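Local coordinates for protein 4'-phospho-dehydrooxetanocin synthase (Bacillus megaterium, PDB 5UL3) that catalyses the oxidative ring contraction of dAMP to an oxetane aldehyde in oxetanocin A biosynthesis, using cobalamin, a [4Fe-4S] cluster and S-adenosylmethionine, at residues A[337-342]-A[383-388]; A[376-381]-A[421-426]. One frame throughout, in Å; residues are numbered along the deposited sequence.

Contact 1 (A[337-342]-A[383-388]); sequences QTLKQL and EGLLKR
Leu339 reaches out with both of its methyls and lays them against the bare backbone at Gly384. CD1 lies 3.8 Å from Gly384 CA, and CD2 sits beside the same carbon while also meeting Leu385 N at 4.0 Å. Gly384 has no side chain in the way, and the CA atoms of Leu339 and Gly384, the nearest across the two segments, are 6.7 Å apart. With chi1 at -69°, CG of Leu339 stands opposite its own carbonyl carbon, and the near-extended chi2 then carries the fork across to the neighbouring helix. One turn on from Leu339, Leu342 meets Leu385, the residue after the glycine, through single branches, CD1 of the first to CD2 of the second at 4.0 Å, the two side chains crossing at about a right angle. Leu385 also packs on Ala426 of helix 410-426, and Leu342 on Leu307 of strand 305-311, so this pair lies on the buried side of the interface.

The polar link is indirect. A water donates to Leu339 O at 3.0 Å and accepts from Arg388 NH1 at 2.9 Å, bridging the helix backbone to the guanidinium, which also forms a salt bridge with Asp343. Arg388 thus ties the loop after helix 374-386 back to helix 335-351. These are two successive helices on the outside of the partial TIM barrel of the radical SAM domain, packed side by side over its parallel strands, as in other (beta/alpha) barrels.

Contact 2 (A[376-381]-A[421-426]); sequences QRIIDI and HYCALA
Ile379 lies over the ring of Tyr422, and the main interaction is CH-pi. Its CG2 methyl sits 3.9 Å from the ring centroid and only 6° off the normal, almost exactly above the middle of the face. The other branch comes down nearer the root of the ring, CG1 to CD1 of Tyr422 at 4.1 Å, so the two branches cover the ring from its root to its middle. Chi2 of 85° stands the tyrosine ring roughly square to its CA-CB-CG plane, and with chi1 rotated off the staggered value its face meets the isoleucine.

Helices 374-386 and 410-426, which meet here, are consecutive helices of the partial TIM barrel; strand 393-398 comes between them in sequence, and its neighbours, both parallel to it, are strands 357-360 and 432-436. Across segments 376-381 and 421-426 the nearest CA atoms are those of Ile379 and Tyr422, 6.1 Å apart.

Apolar packing continues beside the ring, where Cys423 SG touches the CG2 methyl of Ile378 at 3.5 Å. In Ile378 CG2 is anti to the backbone N and CG1 anti to the carbonyl carbon, and it is CG2 that is turned to the sulfur. Met419, one turn before Cys423, packs on both isoleucines.

Along the first helix, Gln376 NE2 donates to Asp380 OD1 at 2.8 Å, an i to i+4 bridge that meets the carboxylate from above its plane, with an N-H...O angle of 152°.

How the contacts relate
Helix 374-386 is common to both contacts: its C-terminal end meets helix 335-351 in contact 1, while residues 376-381 meet helix 410-426 in contact 2, so it is the middle of three helices side by side. The contact centres are 11 Å apart, and the two touch directly: Leu339 CD2 lies 3.5 Å from Ile381 O, Thr338 CG2 lies 3.9 Å from Ile381 CD1, and Glu383 CG rests 3.9 Å from Tyr422 CE2. Contact 1 does not reach the cofactor: the side chain of Leu342 is about 13 Å from bound cobalamin and about 10 Å from that of Glu308, a cobalamin-binding residue; contact 2 lies away from the cobalamin, cluster and S-adenosylmethionine sites.

Contact 1 (A[337-342]-A[383-388])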
loop_
_atom_site.group_PDB
_atom_site.type_symbol
_atom_site.label_atom_id
_atom_site.label_comp_id
_atom_site.label_asym_id
_atom_site.label_seq_id
_atom_site.Cartn_x
_atom_site.Cartn_y
_atom_site.Cartn_z
ATOM N N GLN A 337 -14.579 -15.065 -3.470
ATOM C CA GLN A 337 -13.130 -15.111 -3.580
ATOM C C GLN A 337 -12.452 -14.291 -2.487
ATOM O O GLN A 337 -11.453 -14.728 -1.903
ATOM C CB GLN A 337 -12.719 -14.611 -4.962
ATOM C CG GLN A 337 -11.260 -14.696 -5.219
ATOM C CD GLN A 337 -10.758 -16.132 -5.283
ATOM O OE1 GLN A 337 -9.563 -16.379 -5.148
ATOM N NE2 GLN A 337 -11.668 -17.081 -5.507
ATOM N N THR A 338 -12.957 -13.080 -2.235
ATOM C CA THR A 338 -12.475 -12.261 -1.119
ATOM C C THR A 338 -12.455 -13.079 0.179
ATOM O O THR A 338 -11.462 -13.081 0.915
ATOM C CB THR A 338 -13.351 -11.010 -0.964
ATOM O OG1 THR A 338 -13.264 -10.217 -2.156
ATOM C CG2 THR A 338 -12.869 -10.136 0.219
ATOM N N LEU A 339 -13.540 -13.799 0.457
ATOM C CA LEU A 339 -13.614 -14.547 1.713
ATOM C C LEU A 339 -12.663 -15.736 1.705
ATOM O O LEU A 339 -12.060 -16.066 2.740
ATOM C CB LEU A 339 -15.057 -14.990 1.965
ATOM C CG LEU A 339 -16.019 -13.834 2.288
ATOM C CD1 LEU A 339 -17.485 -14.274 2.327
ATOM C CD2 LEU A 339 -15.613 -13.145 3.598
ATOM N N LYS A 340 -12.506 -16.387 0.546
ATOM C CA LYS A 340 -11.553 -17.488 0.438
ATOM C C LYS A 340 -10.125 -16.997 0.647
ATOM O O LYS A 340 -9.349 -17.597 1.405
ATOM C CB LYS A 340 -11.667 -18.170 -0.929
ATOM C CG LYS A 340 -10.443 -19.071 -1.205
ATOM C CD LYS A 340 -10.363 -19.507 -2.653
ATOM C CE LYS A 340 -9.243 -20.514 -2.890
ATOM N NZ LYS A 340 -7.867 -19.969 -2.636
ATOM N N GLN A 341 -9.751 -15.907 -0.029
ATOM C CA GLN A 341 -8.383 -15.421 0.091
ATOM C C GLN A 341 -8.100 -14.933 1.508
ATOM O O GLN A 341 -7.001 -15.140 2.036
ATOM C CB GLN A 341 -8.123 -14.308 -0.937
ATOM C CG GLN A 341 -8.162 -14.870 -2.381
ATOM C CD GLN A 341 -7.604 -13.915 -3.416
ATOM O OE1 GLN A 341 -6.772 -13.056 -3.113
ATOM N NE2 GLN A 341 -8.052 -14.076 -4.659
ATOM N N LEU A 342 -9.077 -14.279 2.139
ATOM C CA LEU A 342 -8.889 -13.871 3.533
ATOM C C LEU A 342 -8.692 -15.092 4.426
ATOM O O LEU A 342 -7.803 -15.108 5.294
ATOM C CB LEU A 342 -10.086 -13.036 4.002
ATOM C CG LEU A 342 -10.153 -11.584 3.472
ATOM C CD1 LEU A 342 -11.544 -11.023 3.729
ATOM C CD2 LEU A 342 -9.060 -10.686 4.103
ATOM N N GLU A 383 -20.509 -9.930 6.475
ATOM C CA GLU A 383 -21.284 -11.049 7.002
ATOM C C GLU A 383 -20.468 -12.331 6.973
ATOM O O GLU A 383 -20.548 -13.142 7.899
ATOM C CB GLU A 383 -22.584 -11.223 6.213
ATOM C CG GLU A 383 -23.640 -10.182 6.568
ATOM C CD GLU A 383 -24.992 -10.430 5.902
ATOM O OE1 GLU A 383 -25.036 -10.942 4.759
ATOM O OE2 GLU A 383 -26.017 -10.110 6.536
ATOM N N GLY A 384 -19.664 -12.516 5.923
ATOM C CA GLY A 384 -18.779 -13.669 5.867
ATOM C C GLY A 384 -17.727 -13.658 6.961
ATOM O O GLY A 384 -17.434 -14.695 7.562
ATOM N N LEU A 385 -17.135 -12.491 7.228
ATOM C CA LEU A 385 -16.152 -12.382 8.303
ATOM C C LEU A 385 -16.790 -12.660 9.655
ATOM O O LEU A 385 -16.159 -13.245 10.545
ATOM C CB LEU A 385 -15.510 -10.988 8.290
ATOM C CG LEU A 385 -14.557 -10.722 7.122
ATOM C CD1 LEU A 385 -14.038 -9.289 7.158
ATOM C CD2 LEU A 385 -13.388 -11.698 7.195
ATOM N N LEU A 386 -18.045 -12.239 9.826
ATOM C CA LEU A 386 -18.728 -12.414 11.097
ATOM C C LEU A 386 -19.095 -13.874 11.344
ATOM O O LEU A 386 -19.379 -14.241 12.488
ATOM C CB LEU A 386 -19.964 -11.515 11.139
ATOM C CG LEU A 386 -19.653 -10.012 11.263
ATOM C CD1 LEU A 386 -20.892 -9.170 10.971
ATOM C CD2 LEU A 386 -19.101 -9.705 12.651
ATOM N N LYS A 387 -19.096 -14.709 10.299
ATOM C CA LYS A 387 -19.324 -16.140 10.452
ATOM C C LYS A 387 -18.081 -16.887 10.904
ATOM O O LYS A 387 -18.196 -18.044 11.319
ATOM C CB LYS A 387 -19.824 -16.753 9.139
ATOM C CG LYS A 387 -21.246 -16.411 8.801
ATOM C CD LYS A 387 -21.604 -16.872 7.398
ATOM C CE LYS A 387 -22.889 -16.217 6.933
ATOM N NZ LYS A 387 -23.209 -16.568 5.519
ATOM N N ARG A 388 -16.907 -16.267 10.833
ATOM C CA ARG A 388 -15.687 -16.943 11.232
ATOM C C ARG A 388 -15.683 -17.180 12.738
ATOM O O ARG A 388 -16.376 -16.507 13.504
ATOM C CB ARG A 388 -14.458 -16.126 10.825
ATOM C CG ARG A 388 -14.362 -15.869 9.315
ATOM C CD ARG A 388 -13.120 -15.058 8.993
ATOM N NE ARG A 388 -11.923 -15.777 9.413
ATOM C CZ ARG A 388 -11.391 -16.789 8.730
ATOM N NH1 ARG A 388 -11.944 -17.195 7.586
ATOM N NH2 ARG A 388 -10.306 -17.398 9.189
HETATM O O HOH W 1 -13.253 -15.708 5.479
#

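Contact 2 (A[376-381]-A[421-426])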
loop_
_atom_site.group_PDB
_atom_site.type_symbol
_atom_site.label_atom_id
_atom_site.label_comp_id
_atom_site.label_asym_id
_atom_site.label_seq_id
_atom_site.Cartn_x
_atom_site.Cartn_y
_atom_site.Cartn_z
ATOM N N GLN A 376 -23.809 -3.419 -0.863
ATOM C CA GLN A 376 -24.241 -4.762 -0.494
ATOM C C GLN A 376 -23.101 -5.764 -0.616
ATOM O O GLN A 376 -23.035 -6.724 0.156
ATOM C CB GLN A 376 -25.436 -5.199 -1.349
ATOM C CG GLN A 376 -26.069 -6.504 -0.857
ATOM C CD GLN A 376 -26.571 -6.388 0.574
ATOM O OE1 GLN A 376 -27.228 -5.408 0.932
ATOM N NE2 GLN A 376 -26.247 -7.373 1.405
ATOM N N ARG A 377 -22.192 -5.556 -1.570
ATOM C CA ARG A 377 -21.011 -6.405 -1.649
ATOM C C ARG A 377 -20.179 -6.314 -0.369
ATOM O O ARG A 377 -19.698 -7.333 0.142
ATOM C CB ARG A 377 -20.177 -6.007 -2.864
ATOM C CG ARG A 377 -18.824 -6.677 -2.922
ATOM C CD ARG A 377 -18.110 -6.399 -4.227
ATOM N NE ARG A 377 -16.736 -6.891 -4.211
ATOM C CZ ARG A 377 -15.724 -6.267 -3.609
ATOM N NH1 ARG A 377 -15.928 -5.118 -2.955
ATOM N NH2 ARG A 377 -14.500 -6.785 -3.663
ATOM N N ILE A 378 -19.982 -5.101 0.149
ATOM C CA ILE A 378 -19.204 -4.955 1.381
ATOM C C ILE A 378 -19.929 -5.629 2.544
ATOM O O ILE A 378 -19.315 -6.334 3.357
ATOM C CB ILE A 378 -18.925 -3.466 1.663
ATOM C CG1 ILE A 378 -18.114 -2.825 0.521
ATOM C CG2 ILE A 378 -18.202 -3.293 3.022
ATOM C CD1 ILE A 378 -16.748 -3.466 0.254
ATOM N N ILE A 379 -21.244 -5.423 2.642
ATOM C CA ILE A 379 -22.013 -6.030 3.723
ATOM C C ILE A 379 -21.916 -7.550 3.658
ATOM O O ILE A 379 -21.743 -8.211 4.688
ATOM C CB ILE A 379 -23.471 -5.531 3.691
ATOM C CG1 ILE A 379 -23.504 -4.062 4.143
ATOM C CG2 ILE A 379 -24.345 -6.407 4.586
ATOM C CD1 ILE A 379 -24.824 -3.349 3.871
ATOM N N ASP A 380 -21.948 -8.123 2.444
ATOM C CA ASP A 380 -21.782 -9.574 2.292
ATOM C C ASP A 380 -20.393 -10.052 2.737
ATOM O O ASP A 380 -20.262 -11.115 3.362
ATOM C CB ASP A 380 -22.037 -9.985 0.835
ATOM C CG ASP A 380 -23.504 -9.834 0.427
ATOM O OD1 ASP A 380 -24.326 -9.464 1.289
ATOM O OD2 ASP A 380 -23.829 -10.075 -0.757
ATOM N N ILE A 381 -19.335 -9.308 2.393
ATOM C CA ILE A 381 -18.004 -9.662 2.892
ATOM C C ILE A 381 -17.982 -9.611 4.419
ATOM O O ILE A 381 -17.484 -10.534 5.086
ATOM C CB ILE A 381 -16.942 -8.737 2.269
ATOM C CG1 ILE A 381 -16.822 -9.011 0.766
ATOM C CG2 ILE A 381 -15.567 -8.933 2.971
ATOM C CD1 ILE A 381 -16.099 -7.913 -0.010
ATOM N N HIS A 421 -21.247 0.514 9.392
ATOM C CA HIS A 421 -21.458 -0.180 10.660
ATOM C C HIS A 421 -21.068 -1.643 10.540
ATOM O O HIS A 421 -20.392 -2.183 11.423
ATOM C CB HIS A 421 -22.912 -0.049 11.112
ATOM C CG HIS A 421 -23.187 -0.675 12.447
ATOM N ND1 HIS A 421 -24.294 -1.462 12.685
ATOM C CD2 HIS A 421 -22.503 -0.625 13.617
ATOM C CE1 HIS A 421 -24.277 -1.876 13.939
ATOM N NE2 HIS A 421 -23.206 -1.378 14.529
ATOM N N TYR A 422 -21.473 -2.297 9.444
ATOM C CA TYR A 422 -21.054 -3.677 9.214
ATOM C C TYR A 422 -19.539 -3.787 9.149
ATOM O O TYR A 422 -18.968 -4.773 9.629
ATOM C CB TYR A 422 -21.677 -4.226 7.927
ATOM C CG TYR A 422 -22.993 -4.942 8.170
ATOM C CD1 TYR A 422 -24.178 -4.240 8.229
ATOM C CD2 TYR A 422 -23.034 -6.312 8.389
ATOM C CE1 TYR A 422 -25.380 -4.879 8.466
ATOM C CE2 TYR A 422 -24.234 -6.968 8.630
ATOM C CZ TYR A 422 -25.404 -6.239 8.664
ATOM O OH TYR A 422 -26.609 -6.858 8.897
ATOM N N CYS A 423 -18.869 -2.806 8.527
ATOM C CA CYS A 423 -17.407 -2.815 8.528
ATOM C C CYS A 423 -16.866 -2.776 9.955
ATOM O O CYS A 423 -15.962 -3.538 10.309
ATOM C CB CYS A 423 -16.862 -1.635 7.737
ATOM S SG CYS A 423 -17.093 -1.820 5.962
ATOM N N ALA A 424 -17.411 -1.888 10.789
ATOM C CA ALA A 424 -16.971 -1.834 12.182
ATOM C C ALA A 424 -17.219 -3.162 12.894
ATOM O O ALA A 424 -16.344 -3.670 13.614
ATOM C CB ALA A 424 -17.673 -0.690 12.913
ATOM N N LEU A 425 -18.415 -3.729 12.723
ATOM C CA LEU A 425 -18.735 -5.001 13.365
ATOM C C LEU A 425 -17.757 -6.088 12.952
ATOM O O LEU A 425 -17.378 -6.938 13.769
ATOM C CB LEU A 425 -20.161 -5.434 13.023
ATOM C CG LEU A 425 -21.315 -4.615 13.604
ATOM C CD1 LEU A 425 -22.640 -5.142 13.078
ATOM C CD2 LEU A 425 -21.285 -4.693 15.121
ATOM N N ALA A 426 -17.336 -6.084 11.688
ATOM C CA ALA A 426 -16.477 -7.155 11.197
ATOM C C ALA A 426 -15.001 -6.931 11.505
ATOM O O ALA A 426 -14.185 -7.798 11.172
ATOM C CB ALA A 426 -16.667 -7.324 9.690
#